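Local atomic coordinates of GntR family transcriptional regulator (Streptococcus agalactiae, PDB entry 7B5U), a protein that binds the second messenger c-di-AMP through this RCK_C effector domain and, as a full-length GntR-family transcription factor, recognises bipartite DNA motifs. Residues Arg70-Thr73 with Leu77-Gly80. Residues are numbered along the deposited sequence; the frame is centred on the assembly and turned at random.
Sequences RMKT and LRMG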
# COMPACT_ATOMS: atom_id res chain seq x y z
N ARG A 70 -2.70 15.14 -3.25
CA ARG A 70 -3.29 15.00 -1.93
C ARG A 70 -2.23 14.76 -0.86
O ARG A 70 -2.28 15.37 0.22
CB ARG A 70 -4.36 13.89 -1.94
CG ARG A 70 -5.51 14.21 -2.89
CD ARG A 70 -6.47 13.05 -3.12
NE ARG A 70 -7.17 12.71 -1.89
CZ ARG A 70 -7.92 11.62 -1.74
NH1 ARG A 70 -8.09 10.75 -2.74
NH2 ARG A 70 -8.51 11.41 -0.56
N MET A 71 -1.27 13.86 -1.11
CA MET A 71 -0.21 13.61 -0.14
C MET A 71 0.61 14.86 0.12
O MET A 71 0.95 15.17 1.28
CB MET A 71 0.68 12.46 -0.61
CG MET A 71 0.02 11.11 -0.44
SD MET A 71 -0.03 10.58 1.29
CE MET A 71 1.59 9.82 1.42
N LYS A 72 0.95 15.59 -0.93
CA LYS A 72 1.75 16.79 -0.74
C LYS A 72 1.01 17.83 0.09
O LYS A 72 1.59 18.46 0.98
CB LYS A 72 2.15 17.34 -2.11
CG LYS A 72 2.29 18.83 -2.16
CD LYS A 72 2.65 19.28 -3.56
CE LYS A 72 4.09 19.65 -3.59
NZ LYS A 72 4.35 20.48 -4.77
N THR A 73 -0.28 18.01 -0.18
CA THR A 73 -1.06 18.96 0.61
C THR A 73 -1.21 18.49 2.05
O THR A 73 -1.07 19.28 3.00
CB THR A 73 -2.44 19.14 -0.03
OG1 THR A 73 -2.26 19.61 -1.37
CG2 THR A 73 -3.28 20.13 0.74
N LEU A 77 3.37 20.37 2.22
CA LEU A 77 4.47 20.51 1.28
C LEU A 77 4.12 21.41 0.09
O LEU A 77 4.80 21.35 -0.94
CB LEU A 77 4.94 19.14 0.80
CG LEU A 77 5.50 18.20 1.87
CD1 LEU A 77 5.83 16.82 1.30
CD2 LEU A 77 6.73 18.82 2.49
N ARG A 78 3.10 22.25 0.20
CA ARG A 78 2.65 23.03 -0.96
C ARG A 78 3.52 24.23 -1.29
O ARG A 78 3.32 24.83 -2.35
CB ARG A 78 1.20 23.47 -0.78
CG ARG A 78 0.19 22.34 -0.81
CD ARG A 78 -0.32 22.06 -2.21
NE ARG A 78 -1.21 23.12 -2.68
CZ ARG A 78 -1.64 23.21 -3.94
NH1 ARG A 78 -1.26 22.31 -4.83
NH2 ARG A 78 -2.44 24.20 -4.30
N MET A 79 4.46 24.62 -0.42
CA MET A 79 5.39 25.73 -0.69
C MET A 79 4.65 27.02 -1.04
O MET A 79 5.08 27.79 -1.90
CB MET A 79 6.41 25.37 -1.78
CG MET A 79 7.61 24.58 -1.29
SD MET A 79 8.82 25.55 -0.34
CE MET A 79 9.81 26.27 -1.65
N GLY A 80 3.52 27.26 -0.37
CA GLY A 80 2.77 28.49 -0.58
C GLY A 80 1.82 28.49 -1.75
O GLY A 80 1.17 29.51 -2.00
O HOH W 1 3.04 22.88 -4.50
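Lys-72 and Arg-78 both bend to meet the opposing segment: the lysine chain turns at chi3 (-105°), and in the arginine a chi2 of -90° swings CD beside Thr-73. The lysine bend lays CE against the main chain of Leu-77, 3.2 Å from Leu-77 O. NZ passes that oxygen without bonding to it and reaches on to a water at 2.7 Å; the same water donates to Arg-78 O, 2.9 Å away. Next to it, Thr-73 and Arg-78 run side by side in the same direction, and Arg-78 CD lies 3.2 Å from Thr-73 OG1 and 4.2 Å from Lys-72 CG. That hydroxyl is hydrogen-bonded to Ala-69 O one helical turn back; Arg-78 NE stays farther from it than CD, at 3.9 Å, which marks the meeting as packing.

The single direct hydrogen bond joins backbones: Leu-77 N to Lys-72 O, 2.9 Å, with an N-H...O angle of 157°. Reaching back five residues, beyond the i+4 to i step of an alpha-helix, it ties the departing chain to the last turn of helix 65-74. Leu-77 also touches Glu-12, whereas Met-71 packs toward Phe-61 and helix 26-30.

Solvent would probably screen the like charges of Lys-72 and Arg-78 at this surface. The direct bond fixes the start of segment 77-80, while the ammonium reaches Arg-78 O only through water, consistent with a looser polar link there.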